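Local coordinates for TLR1789 protein (PDB 2X8X), which probably takes part in outer-membrane protein assembly as an Omp85-family protein, this chain being its N-terminal part with three POTRA domains, at residues Ala214-Gln219 and Asn225-Ile230; Val157-Leu162 and Phe176-Glu181; Gln42-Ile47 and Ala54-Val59. One frame throughout, in Å; residues are numbered along the deposited sequence.

Interaction 1: Ala214-Gln219 and Asn225-Ile230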
ATOM      1  N   ALA A 214     -21.775  11.394  -5.925  1.00 27.60           N
ATOM      2  CA  ALA A 214     -20.705  11.091  -6.886  1.00 25.71           C
ATOM      3  C   ALA A 214     -19.439  11.715  -6.321  1.00 25.63           C
ATOM      4  O   ALA A 214     -19.541  12.737  -5.630  1.00 25.25           O
ATOM      5  CB  ALA A 214     -21.045  11.674  -8.226  1.00 26.16           C
ATOM      6  N   LEU A 215     -18.263  11.170  -6.650  1.00 25.17           N
ATOM      7  CA  LEU A 215     -16.969  11.701  -6.186  1.00 26.42           C
ATOM      8  C   LEU A 215     -16.148  12.241  -7.325  1.00 27.32           C
ATOM      9  O   LEU A 215     -16.054  11.618  -8.361  1.00 29.49           O
ATOM     10  CB  LEU A 215     -16.189  10.592  -5.463  1.00 26.49           C
ATOM     11  CG  LEU A 215     -16.937   9.964  -4.259  1.00 29.10           C
ATOM     12  CD1 LEU A 215     -16.191   8.750  -3.668  1.00 32.82           C
ATOM     13  CD2 LEU A 215     -17.162  10.995  -3.172  1.00 32.08           C
ATOM     14  N   GLU A 216     -15.547  13.411  -7.171  1.00 28.31           N
ATOM     15  CA  GLU A 216     -14.554  13.883  -8.132  1.00 28.21           C
ATOM     16  C   GLU A 216     -13.236  14.170  -7.406  1.00 28.21           C
ATOM     17  O   GLU A 216     -13.248  14.535  -6.218  1.00 25.79           O
ATOM     18  CB  GLU A 216     -15.101  15.125  -8.844  1.00 29.41           C
ATOM     19  CG  GLU A 216     -16.384  14.725  -9.639  1.00 32.95           C
ATOM     20  CD  GLU A 216     -17.011  15.832 -10.494  1.00 39.07           C
ATOM     21  OE1 GLU A 216     -16.765  17.059 -10.284  1.00 37.95           O
ATOM     22  OE2 GLU A 216     -17.806  15.448 -11.383  1.00 40.29           O
ATOM     23  N   PRO A 217     -12.100  14.047  -8.119  1.00 29.12           N
ATOM     24  CA  PRO A 217     -10.804  14.266  -7.413  1.00 29.77           C
ATOM     25  C   PRO A 217     -10.698  15.734  -6.964  1.00 29.29           C
ATOM     26  O   PRO A 217     -11.053  16.633  -7.747  1.00 30.69           O
ATOM     27  CB  PRO A 217      -9.727  13.946  -8.499  1.00 30.04           C
ATOM     28  CG  PRO A 217     -10.494  13.551  -9.776  1.00 31.31           C
ATOM     29  CD  PRO A 217     -11.957  13.920  -9.592  1.00 28.99           C
ATOM     30  N   GLY A 218     -10.278  15.997  -5.723  1.00 29.06           N
ATOM     31  CA  GLY A 218     -10.008  17.396  -5.314  1.00 27.78           C
ATOM     32  C   GLY A 218      -8.885  18.128  -6.098  1.00 28.40           C
ATOM     33  O   GLY A 218      -8.233  17.612  -7.029  1.00 27.48           O
ATOM     34  N   GLN A 219      -8.643  19.362  -5.676  1.00 28.90           N
ATOM     35  CA  GLN A 219      -7.411  20.082  -6.078  1.00 30.56           C
ATOM     36  C   GLN A 219      -6.093  19.362  -5.690  1.00 29.23           C
ATOM     37  O   GLN A 219      -5.178  19.179  -6.539  1.00 28.22           O
ATOM     38  CB  GLN A 219      -7.481  21.450  -5.429  1.00 31.86           C
ATOM     39  CG  GLN A 219      -8.656  22.180  -6.015  1.00 38.75           C
ATOM     40  CD  GLN A 219      -8.397  22.533  -7.512  1.00 45.70           C
ATOM     41  OE1 GLN A 219      -7.235  22.570  -7.990  1.00 45.11           O
ATOM     42  NE2 GLN A 219      -9.479  22.842  -8.229  1.00 50.31           N
ATOM     43  N   ASN A 225     -13.863  15.801  -3.870  1.00 24.45           N
ATOM     44  CA  ASN A 225     -15.002  16.688  -3.954  1.00 25.91           C
ATOM     45  C   ASN A 225     -16.276  15.794  -3.924  1.00 25.73           C
ATOM     46  O   ASN A 225     -16.527  14.980  -4.844  1.00 25.53           O
ATOM     47  CB  ASN A 225     -14.860  17.610  -5.211  1.00 27.21           C
ATOM     48  CG  ASN A 225     -16.070  18.629  -5.404  1.00 34.46           C
ATOM     49  OD1 ASN A 225     -16.915  18.826  -4.490  1.00 42.34           O
ATOM     50  ND2 ASN A 225     -16.146  19.266  -6.619  1.00 36.30           N
ATOM     51  N   LEU A 226     -17.040  15.873  -2.833  1.00 26.15           N
ATOM     52  CA  LEU A 226     -18.264  15.054  -2.740  1.00 27.06           C
ATOM     53  C   LEU A 226     -19.447  15.783  -3.449  1.00 27.14           C
ATOM     54  O   LEU A 226     -19.835  16.913  -3.039  1.00 26.49           O
ATOM     55  CB  LEU A 226     -18.657  14.698  -1.297  1.00 27.46           C
ATOM     56  CG  LEU A 226     -19.977  13.913  -1.293  1.00 31.05           C
ATOM     57  CD1 LEU A 226     -19.602  12.487  -1.343  1.00 31.58           C
ATOM     58  CD2 LEU A 226     -20.868  14.132  -0.105  1.00 36.94           C
ATOM     59  N   ILE A 227     -20.030  15.134  -4.453  1.00 25.52           N
ATOM     60  CA  ILE A 227     -21.086  15.795  -5.247  1.00 25.84           C
ATOM     61  C   ILE A 227     -22.372  15.127  -4.825  1.00 24.54           C
ATOM     62  O   ILE A 227     -22.433  13.885  -4.802  1.00 23.76           O
ATOM     63  CB  ILE A 227     -20.957  15.541  -6.773  1.00 26.10           C
ATOM     64  CG1 ILE A 227     -19.523  15.751  -7.323  1.00 28.92           C
ATOM     65  CG2 ILE A 227     -22.000  16.332  -7.548  1.00 25.27           C
ATOM     66  CD1 ILE A 227     -18.925  17.066  -7.084  1.00 26.14           C
ATOM     67  N   LEU A 228     -23.373  15.931  -4.468  1.00 23.01           N
ATOM     68  CA  LEU A 228     -24.739  15.431  -4.276  1.00 22.32           C
ATOM     69  C   LEU A 228     -25.567  15.900  -5.481  1.00 22.96           C
ATOM     70  O   LEU A 228     -25.715  17.094  -5.700  1.00 22.83           O
ATOM     71  CB  LEU A 228     -25.334  15.979  -2.991  1.00 21.08           C
ATOM     72  CG  LEU A 228     -24.776  15.611  -1.613  1.00 24.92           C
ATOM     73  CD1 LEU A 228     -25.791  16.022  -0.539  1.00 24.70           C
ATOM     74  CD2 LEU A 228     -24.432  14.100  -1.566  1.00 28.75           C
ATOM     75  N   ASN A 229     -26.108  14.958  -6.273  1.00 22.52           N
ATOM     76  CA  ASN A 229     -26.906  15.267  -7.422  1.00 21.68           C
ATOM     77  C   ASN A 229     -28.327  15.094  -6.925  1.00 22.86           C
ATOM     78  O   ASN A 229     -28.744  13.955  -6.565  1.00 21.12           O
ATOM     79  CB  ASN A 229     -26.610  14.267  -8.536  1.00 22.49           C
ATOM     80  CG  ASN A 229     -25.237  14.516  -9.187  1.00 22.62           C
ATOM     81  OD1 ASN A 229     -25.011  15.575  -9.681  1.00 23.08           O
ATOM     82  ND2 ASN A 229     -24.313  13.567  -9.081  1.00 24.89           N
ATOM     83  N   ILE A 230     -29.057  16.206  -6.909  1.00 21.34           N
ATOM     84  CA  ILE A 230     -30.301  16.257  -6.184  1.00 22.53           C
ATOM     85  C   ILE A 230     -31.414  16.646  -7.080  1.00 21.47           C
ATOM     86  O   ILE A 230     -31.288  17.653  -7.753  1.00 20.75           O
ATOM     87  CB  ILE A 230     -30.214  17.325  -5.040  1.00 21.71           C
ATOM     88  CG1 ILE A 230     -29.139  16.951  -4.006  1.00 23.87           C
ATOM     89  CG2 ILE A 230     -31.569  17.461  -4.329  1.00 22.65           C
ATOM     90  CD1 ILE A 230     -28.869  18.145  -3.026  1.00 19.45           C
TER
HETATM   91  O   HOH W   1     -14.896  18.479  -9.223  1.00 33.18           O

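Interaction 2: Val157-Leu162 and Phe176-Glu181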
ATOM      1  N   VAL A 157     -17.917  19.884  -0.431  1.00 22.82           N
ATOM      2  CA  VAL A 157     -19.164  19.191  -0.749  1.00 23.01           C
ATOM      3  C   VAL A 157     -19.975  20.160  -1.592  1.00 23.54           C
ATOM      4  O   VAL A 157     -20.228  21.291  -1.155  1.00 22.44           O
ATOM      5  CB  VAL A 157     -19.978  18.793   0.519  1.00 22.88           C
ATOM      6  CG1 VAL A 157     -21.328  18.085   0.150  1.00 25.04           C
ATOM      7  CG2 VAL A 157     -19.127  17.938   1.430  1.00 24.85           C
ATOM      8  N   THR A 158     -20.426  19.664  -2.765  1.00 22.20           N
ATOM      9  CA  THR A 158     -21.027  20.470  -3.837  1.00 22.29           C
ATOM     10  C   THR A 158     -22.416  19.918  -4.063  1.00 20.91           C
ATOM     11  O   THR A 158     -22.543  18.704  -4.295  1.00 19.89           O
ATOM     12  CB  THR A 158     -20.252  20.249  -5.203  1.00 23.33           C
ATOM     13  OG1 THR A 158     -18.831  20.426  -4.990  1.00 25.89           O
ATOM     14  CG2 THR A 158     -20.812  21.175  -6.398  1.00 20.25           C
ATOM     15  N   TYR A 159     -23.438  20.779  -4.000  1.00 20.47           N
ATOM     16  CA  TYR A 159     -24.796  20.389  -4.394  1.00 20.03           C
ATOM     17  C   TYR A 159     -25.069  20.713  -5.865  1.00 21.44           C
ATOM     18  O   TYR A 159     -24.824  21.821  -6.307  1.00 21.41           O
ATOM     19  CB  TYR A 159     -25.900  21.067  -3.536  1.00 20.68           C
ATOM     20  CG  TYR A 159     -25.660  21.027  -2.059  1.00 21.74           C
ATOM     21  CD1 TYR A 159     -25.110  19.889  -1.443  1.00 19.14           C
ATOM     22  CD2 TYR A 159     -25.959  22.151  -1.265  1.00 21.65           C
ATOM     23  CE1 TYR A 159     -24.817  19.879  -0.080  1.00 20.38           C
ATOM     24  CE2 TYR A 159     -25.709  22.147   0.090  1.00 20.06           C
ATOM     25  CZ  TYR A 159     -25.133  21.017   0.680  1.00 21.62           C
ATOM     26  OH  TYR A 159     -24.901  21.011   2.027  1.00 27.60           O
ATOM     27  N   ARG A 160     -25.579  19.753  -6.637  1.00 18.98           N
ATOM     28  CA  ARG A 160     -25.994  20.092  -7.995  1.00 19.87           C
ATOM     29  C   ARG A 160     -27.495  19.743  -8.149  1.00 19.09           C
ATOM     30  O   ARG A 160     -27.902  18.563  -7.972  1.00 19.06           O
ATOM     31  CB  ARG A 160     -25.140  19.313  -9.006  1.00 19.89           C
ATOM     32  CG  ARG A 160     -23.661  19.606  -8.932  1.00 21.67           C
ATOM     33  CD  ARG A 160     -22.930  18.820 -10.006  1.00 24.63           C
ATOM     34  NE  ARG A 160     -21.524  19.230  -9.892  1.00 26.24           N
ATOM     35  CZ  ARG A 160     -20.497  18.509 -10.296  1.00 26.52           C
ATOM     36  NH1 ARG A 160     -20.685  17.336 -10.878  1.00 27.23           N
ATOM     37  NH2 ARG A 160     -19.275  18.955 -10.103  1.00 30.57           N
ATOM     38  N   PHE A 161     -28.317  20.750  -8.379  1.00 19.34           N
ATOM     39  CA  PHE A 161     -29.744  20.528  -8.551  1.00 19.15           C
ATOM     40  C   PHE A 161     -30.118  20.197  -9.989  1.00 20.71           C
ATOM     41  O   PHE A 161     -29.637  20.826 -10.919  1.00 19.60           O
ATOM     42  CB  PHE A 161     -30.525  21.695  -7.933  1.00 18.64           C
ATOM     43  CG  PHE A 161     -30.287  21.823  -6.420  1.00 18.54           C
ATOM     44  CD1 PHE A 161     -29.156  22.472  -5.934  1.00 20.68           C
ATOM     45  CD2 PHE A 161     -31.183  21.259  -5.504  1.00 21.24           C
ATOM     46  CE1 PHE A 161     -28.897  22.586  -4.529  1.00 21.82           C
ATOM     47  CE2 PHE A 161     -30.962  21.370  -4.094  1.00 18.75           C
ATOM     48  CZ  PHE A 161     -29.816  22.014  -3.619  1.00 20.75           C
ATOM     49  N   LEU A 162     -30.979  19.200 -10.186  1.00 21.56           N
ATOM     50  CA  LEU A 162     -31.230  18.692 -11.536  1.00 23.28           C
ATOM     51  C   LEU A 162     -32.693  18.479 -11.716  1.00 25.97           C
ATOM     52  O   LEU A 162     -33.350  18.081 -10.748  1.00 26.58           O
ATOM     53  CB  LEU A 162     -30.528  17.349 -11.759  1.00 23.23           C
ATOM     54  CG  LEU A 162     -29.047  17.189 -11.403  1.00 23.76           C
ATOM     55  CD1 LEU A 162     -28.645  15.705 -11.542  1.00 22.98           C
ATOM     56  CD2 LEU A 162     -28.070  18.103 -12.196  1.00 20.56           C
ATOM     57  N   PHE A 176     -28.432  25.520   4.058  1.00 29.75           N
ATOM     58  CA  PHE A 176     -28.351  25.070   5.466  1.00 30.02           C
ATOM     59  C   PHE A 176     -29.235  23.853   5.752  1.00 28.73           C
ATOM     60  O   PHE A 176     -28.912  23.027   6.595  1.00 28.82           O
ATOM     61  CB  PHE A 176     -28.611  26.216   6.483  1.00 31.18           C
ATOM     62  CG  PHE A 176     -30.039  26.721   6.479  1.00 35.98           C
ATOM     63  CD1 PHE A 176     -31.033  26.074   7.230  1.00 40.80           C
ATOM     64  CD2 PHE A 176     -30.413  27.838   5.710  1.00 40.96           C
ATOM     65  CE1 PHE A 176     -32.414  26.535   7.211  1.00 42.15           C
ATOM     66  CE2 PHE A 176     -31.767  28.318   5.696  1.00 42.47           C
ATOM     67  CZ  PHE A 176     -32.765  27.652   6.442  1.00 42.71           C
ATOM     68  N   VAL A 177     -30.371  23.760   5.053  1.00 27.21           N
ATOM     69  CA  VAL A 177     -31.364  22.687   5.266  1.00 25.33           C
ATOM     70  C   VAL A 177     -30.726  21.344   5.026  1.00 24.47           C
ATOM     71  O   VAL A 177     -30.968  20.391   5.786  1.00 23.06           O
ATOM     72  CB  VAL A 177     -32.630  22.873   4.401  1.00 25.29           C
ATOM     73  CG1 VAL A 177     -33.606  21.681   4.533  1.00 26.96           C
ATOM     74  CG2 VAL A 177     -33.373  24.105   4.829  1.00 24.21           C
ATOM     75  N   ILE A 178     -29.896  21.288   3.983  1.00 22.83           N
ATOM     76  CA  ILE A 178     -29.187  20.074   3.627  1.00 23.52           C
ATOM     77  C   ILE A 178     -27.958  19.892   4.524  1.00 23.31           C
ATOM     78  O   ILE A 178     -27.745  18.813   5.093  1.00 23.66           O
ATOM     79  CB  ILE A 178     -28.750  20.074   2.153  1.00 22.37           C
ATOM     80  CG1 ILE A 178     -29.994  19.994   1.244  1.00 23.05           C
ATOM     81  CG2 ILE A 178     -27.863  18.893   1.876  1.00 23.29           C
ATOM     82  CD1 ILE A 178     -29.698  20.510  -0.154  1.00 27.63           C
ATOM     83  N   SER A 179     -27.164  20.950   4.632  1.00 21.63           N
ATOM     84  CA  SER A 179     -25.892  20.852   5.339  1.00 24.76           C
ATOM     85  C   SER A 179     -26.107  20.385   6.820  1.00 24.20           C
ATOM     86  O   SER A 179     -25.328  19.613   7.386  1.00 25.80           O
ATOM     87  CB  SER A 179     -25.222  22.228   5.239  1.00 23.66           C
ATOM     88  OG  SER A 179     -24.024  22.198   5.987  1.00 33.61           O
ATOM     89  N   ARG A 180     -27.175  20.853   7.450  1.00 24.84           N
ATOM     90  CA  ARG A 180     -27.382  20.546   8.865  1.00 25.56           C
ATOM     91  C   ARG A 180     -27.801  19.115   9.125  1.00 25.61           C
ATOM     92  O   ARG A 180     -27.809  18.671  10.273  1.00 24.43           O
ATOM     93  CB  ARG A 180     -28.355  21.512   9.495  1.00 26.33           C
ATOM     94  CG  ARG A 180     -29.820  21.160   9.324  1.00 28.31           C
ATOM     95  CD  ARG A 180     -30.633  22.395   9.831  1.00 32.58           C
ATOM     96  NE  ARG A 180     -31.943  22.477   9.169  1.00 35.50           N
ATOM     97  CZ  ARG A 180     -32.947  23.268   9.541  1.00 39.47           C
ATOM     98  NH1 ARG A 180     -32.833  24.081  10.590  1.00 39.67           N
ATOM     99  NH2 ARG A 180     -34.086  23.242   8.850  1.00 40.55           N
ATOM    100  N   GLU A 181     -28.139  18.388   8.060  1.00 24.87           N
ATOM    101  CA  GLU A 181     -28.419  16.971   8.209  1.00 24.53           C
ATOM    102  C   GLU A 181     -27.201  16.094   8.048  1.00 25.40           C
ATOM    103  O   GLU A 181     -27.291  14.883   8.318  1.00 25.59           O
ATOM    104  CB  GLU A 181     -29.477  16.533   7.191  1.00 24.84           C
ATOM    105  CG  GLU A 181     -30.775  17.304   7.383  1.00 23.18           C
ATOM    106  CD  GLU A 181     -31.427  17.068   8.739  1.00 27.41           C
ATOM    107  OE1 GLU A 181     -31.386  15.912   9.276  1.00 25.14           O
ATOM    108  OE2 GLU A 181     -32.028  18.045   9.233  1.00 22.81           O
TER

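Interaction 3: Gln42-Ile47 and Ala54-Val59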
ATOM      1  N   GLN A  42      18.581 -18.051 -12.337  1.00 26.07           N
ATOM      2  CA  GLN A  42      17.458 -18.570 -11.539  1.00 26.08           C
ATOM      3  C   GLN A  42      17.746 -18.625 -10.069  1.00 25.41           C
ATOM      4  O   GLN A  42      16.845 -18.325  -9.294  1.00 23.09           O
ATOM      5  CB  GLN A  42      17.000 -19.976 -11.979  1.00 25.58           C
ATOM      6  CG  GLN A  42      16.473 -20.043 -13.430  1.00 28.99           C
ATOM      7  CD  GLN A  42      16.601 -21.477 -14.140  1.00 33.25           C
ATOM      8  OE1 GLN A  42      17.052 -22.484 -13.544  1.00 34.10           O
ATOM      9  NE2 GLN A  42      16.195 -21.529 -15.412  1.00 33.06           N
ATOM     10  N   ASP A  43      18.969 -19.026  -9.657  1.00 26.63           N
ATOM     11  CA  ASP A  43      19.369 -18.943  -8.211  1.00 26.43           C
ATOM     12  C   ASP A  43      19.305 -17.515  -7.626  1.00 25.87           C
ATOM     13  O   ASP A  43      18.850 -17.325  -6.486  1.00 26.40           O
ATOM     14  CB  ASP A  43      20.769 -19.542  -7.912  1.00 28.05           C
ATOM     15  CG  ASP A  43      20.812 -21.097  -8.024  1.00 30.42           C
ATOM     16  OD1 ASP A  43      19.762 -21.818  -7.875  1.00 31.00           O
ATOM     17  OD2 ASP A  43      21.929 -21.606  -8.253  1.00 35.97           O
ATOM     18  N   THR A  44      19.763 -16.522  -8.378  1.00 26.13           N
ATOM     19  CA  THR A  44      19.665 -15.148  -7.874  1.00 24.16           C
ATOM     20  C   THR A  44      18.172 -14.697  -7.821  1.00 23.41           C
ATOM     21  O   THR A  44      17.768 -13.976  -6.897  1.00 22.18           O
ATOM     22  CB  THR A  44      20.476 -14.058  -8.693  1.00 25.65           C
ATOM     23  OG1 THR A  44      19.830 -13.779  -9.944  1.00 25.38           O
ATOM     24  CG2 THR A  44      21.952 -14.416  -8.882  1.00 25.59           C
ATOM     25  N   ASN A  45      17.386 -15.127  -8.806  1.00 22.11           N
ATOM     26  CA  ASN A  45      15.914 -14.890  -8.721  1.00 20.33           C
ATOM     27  C   ASN A  45      15.313 -15.494  -7.459  1.00 20.28           C
ATOM     28  O   ASN A  45      14.537 -14.858  -6.763  1.00 21.51           O
ATOM     29  CB  ASN A  45      15.173 -15.523  -9.873  1.00 19.75           C
ATOM     30  CG  ASN A  45      15.487 -14.932 -11.192  1.00 20.05           C
ATOM     31  OD1 ASN A  45      15.175 -15.546 -12.226  1.00 19.46           O
ATOM     32  ND2 ASN A  45      16.063 -13.756 -11.214  1.00 18.78           N
ATOM     33  N   ALA A  46      15.623 -16.752  -7.164  1.00 20.92           N
ATOM     34  CA  ALA A  46      15.099 -17.408  -5.927  1.00 22.37           C
ATOM     35  C   ALA A  46      15.498 -16.734  -4.643  1.00 21.71           C
ATOM     36  O   ALA A  46      14.700 -16.646  -3.707  1.00 24.21           O
ATOM     37  CB  ALA A  46      15.508 -18.918  -5.885  1.00 22.15           C
ATOM     38  N   ILE A  47      16.739 -16.285  -4.568  1.00 21.18           N
ATOM     39  CA  ILE A  47      17.175 -15.541  -3.408  1.00 19.90           C
ATOM     40  C   ILE A  47      16.464 -14.211  -3.309  1.00 21.35           C
ATOM     41  O   ILE A  47      16.035 -13.765  -2.211  1.00 21.44           O
ATOM     42  CB  ILE A  47      18.706 -15.294  -3.492  1.00 20.97           C
ATOM     43  CG1 ILE A  47      19.473 -16.629  -3.453  1.00 19.79           C
ATOM     44  CG2 ILE A  47      19.116 -14.425  -2.347  1.00 20.83           C
ATOM     45  CD1 ILE A  47      20.967 -16.505  -3.910  1.00 21.56           C
ATOM     46  N   ALA A  54      17.998  -6.358  -0.965  1.00 19.10           N
ATOM     47  CA  ALA A  54      17.911  -5.246  -1.908  1.00 19.42           C
ATOM     48  C   ALA A  54      18.597  -5.560  -3.235  1.00 21.28           C
ATOM     49  O   ALA A  54      18.272  -4.944  -4.275  1.00 20.89           O
ATOM     50  CB  ALA A  54      18.545  -3.964  -1.295  1.00 19.70           C
ATOM     51  N   ASP A  55      19.566  -6.481  -3.218  1.00 20.19           N
ATOM     52  CA  ASP A  55      20.407  -6.676  -4.355  1.00 23.35           C
ATOM     53  C   ASP A  55      21.028  -8.060  -4.211  1.00 23.45           C
ATOM     54  O   ASP A  55      21.286  -8.513  -3.105  1.00 22.97           O
ATOM     55  CB  ASP A  55      21.509  -5.594  -4.439  1.00 23.97           C
ATOM     56  CG  ASP A  55      22.071  -5.458  -5.861  1.00 30.86           C
ATOM     57  OD1 ASP A  55      21.771  -6.307  -6.742  1.00 34.13           O
ATOM     58  OD2 ASP A  55      22.835  -4.502  -6.101  1.00 37.13           O
ATOM     59  N   VAL A  56      21.134  -8.773  -5.335  1.00 25.13           N
ATOM     60  CA  VAL A  56      21.676 -10.160  -5.394  1.00 24.43           C
ATOM     61  C   VAL A  56      22.508 -10.246  -6.690  1.00 26.52           C
ATOM     62  O   VAL A  56      21.956  -9.962  -7.788  1.00 27.09           O
ATOM     63  CB  VAL A  56      20.558 -11.224  -5.444  1.00 23.08           C
ATOM     64  CG1 VAL A  56      21.182 -12.674  -5.366  1.00 24.13           C
ATOM     65  CG2 VAL A  56      19.529 -11.032  -4.271  1.00 23.04           C
ATOM     66  N   ASN A  57      23.787 -10.652  -6.575  1.00 27.20           N
ATOM     67  CA  ASN A  57      24.604 -10.981  -7.730  1.00 30.29           C
ATOM     68  C   ASN A  57      25.321 -12.336  -7.540  1.00 29.97           C
ATOM     69  O   ASN A  57      25.765 -12.662  -6.423  1.00 30.64           O
ATOM     70  CB  ASN A  57      25.718  -9.941  -7.917  1.00 32.52           C
ATOM     71  CG  ASN A  57      25.181  -8.580  -8.368  1.00 38.72           C
ATOM     72  OD1 ASN A  57      25.355  -8.216  -9.534  1.00 47.26           O
ATOM     73  ND2 ASN A  57      24.534  -7.815  -7.448  1.00 40.35           N
ATOM     74  N   ALA A  58      25.437 -13.101  -8.618  1.00 29.75           N
ATOM     75  CA  ALA A  58      26.205 -14.374  -8.630  1.00 29.49           C
ATOM     76  C   ALA A  58      27.547 -14.104  -9.343  1.00 30.87           C
ATOM     77  O   ALA A  58      27.566 -13.568 -10.467  1.00 31.23           O
ATOM     78  CB  ALA A  58      25.459 -15.390  -9.389  1.00 29.94           C
ATOM     79  N   VAL A  59      28.667 -14.421  -8.703  1.00 30.18           N
ATOM     80  CA  VAL A  59      29.944 -14.104  -9.312  1.00 30.45           C
ATOM     81  C   VAL A  59      30.854 -15.372  -9.306  1.00 31.27           C
ATOM     82  O   VAL A  59      31.124 -15.945  -8.241  1.00 30.17           O
ATOM     83  CB  VAL A  59      30.595 -12.911  -8.615  1.00 30.00           C
ATOM     84  CG1 VAL A  59      32.046 -12.764  -9.080  1.00 30.16           C
ATOM     85  CG2 VAL A  59      29.769 -11.576  -8.856  1.00 29.80           C
TER

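Interaction 1: Ala214-Gln219 and Asn225-Ile230
Leu-215 and Leu-226 cross at a slant on one face of an antiparallel hairpin, their branches meeting at CD2 of Leu-215 and CD1 of Leu-226, only 3.4 Å apart and tighter than usual carbon contact. On the other face Glu-216 runs out extended over Ile-227: its CG lies 4.0 Å from Ile-227 CG1, and its CD also reaches that branch. In Ile-227, chi1 (-47°) sets CG1 anti to the carbonyl carbon, alongside the Glu-216 chain, and chi2 (-57°) then brings CD1 near Glu-216 OE1. Further along this face Ala-214 CB lies 4.1 Å from Ile-227 CB. A water spans the polar ends, 2.6 Å from Glu-216 OE1, to which it donates, and 3.0 Å from Asn-225 ND2, from which it accepts. Between the two faces, the backbones of Ala-214 with Ile-227 and Glu-216 with Asn-225 form hydrogen-bonded pairs of two bonds each; Asn-225 N to Glu-216 O is 2.7 Å, at 171° on the hydrogen. The non-hydrogen-bonded leucine pair sits between them. Strand 224-232 is the middle of a three-stranded sheet, flanked by 208-217 and by 154-161. From the latter, Arg-160 makes a salt bridge to Glu-216 OE1 and Thr-158 hydrogen-bonds Asn-225 OD1.

Interaction 2: Val157-Leu162 and Phe176-Glu181
Ile-178 meets two aromatic rings of a strand, Tyr-159 and Phe-161, and these apolar contacts carry most of the interface. Its CG2 branch, anti to the backbone N, touches the phenol end of the tyrosine, 3.7 Å from Tyr-159 CZ, the two side chains lying alongside each other and pointing opposite ways. The CD1 end of the other branch does two jobs: it lies over one face of the Tyr-159 ring, 4.2 Å above the plane and displaced toward the rim, and it meets the Phe-161 ring at its edge, near the ring plane, 3.8 Å from CZ. One methyl thus packs against a face and an edge of neighbouring rings. The tyrosine hydroxyl takes part by contact alone: Tyr-159 OH lies 3.4 Å from Ser-179 CB, and Ser-179 N, 3.5 Å from it, is too poorly angled for a hydrogen bond. The contact therefore rests on van der Waals packing rather than directional bonds. In the fold it sets the short helix 175-179 against strand 154-161, an outermost strand of its sheet within the chain. Ile-178 also touches Ile-230 of the central strand 224-232 and Leu-202 of helix 192-205, joining both helices to the sheet.

Interaction 3: Gln42-Ile47 and Ala54-Val59
This is an apolar helix-on-strand contact near the surface, in which helix 37-48 runs roughly antiparallel along strand 53-63, one of the two outermost strands of a four-stranded mixed sheet. The two local axes, at 154°, come within 8.1 Å, a close approach for a helix on a sheet, in keeping with the small Thr-44, Val-56 and Ala-58 between them. Val-56 and Ala-58, on the same side of the strand, point at the helix, while Asn-57 between them points away; Thr-44 and Ile-47, nearly one helical turn apart, point back. Val-56 holds the middle. Its CG1, anti to the backbone N (chi1 -175°), presses on Thr-44 CB at 3.7 Å and also lies 4.1 Å from Ile-47 CD1. Its other branch, CG2, meets Ile-47 CG2 at 3.9 Å. Thr-44 turns its methyl to the strand: CG2 lies 3.7 Å from Ala-58 CB and as near to the backbone N of Ala-58. Its hydroxyl is used within the helix instead, hydrogen-bonded to the carbonyl O of Gln-41. Phe-71 of the adjacent strand 66-75 touches both Ile-47 and Ala-58, and Val-23 and Val-26 of helix 17-26 also touch Ile-47, so the inner end of this contact merges with the domain core. A classic beta bulge, where Ala-54 and Asp-55 both face Arg-74, interrupts strand 53-63. A helix that leads through a short turn into an antiparallel edge strand, beside a second helix on the same sheet, fits the beta-alpha-alpha-beta-beta order of the POTRA fold, with the short strand 34-35 added between the helices.

Interactions 1 and 2 belong to one POTRA region and share a sheet, with centres 12 Å apart. Strands 224-232 and 154-161 are neighbours in it: Leu-228 O lies 2.8 Å from Arg-160 N, a probable hydrogen bond, and Ile-227 CD1 packs 3.6 Å from Arg-160 NH2. Interaction 1 closes the hairpin at one side of this sheet, while interaction 2 packs a helix on the strand at the other. Interaction 3 lies in a different POTRA region across the chain's centre, its centre about 48 Å from that of interaction 1 and 59 Å from that of interaction 2, without touching either. The separation reflects the elongated, bead-like run of domains.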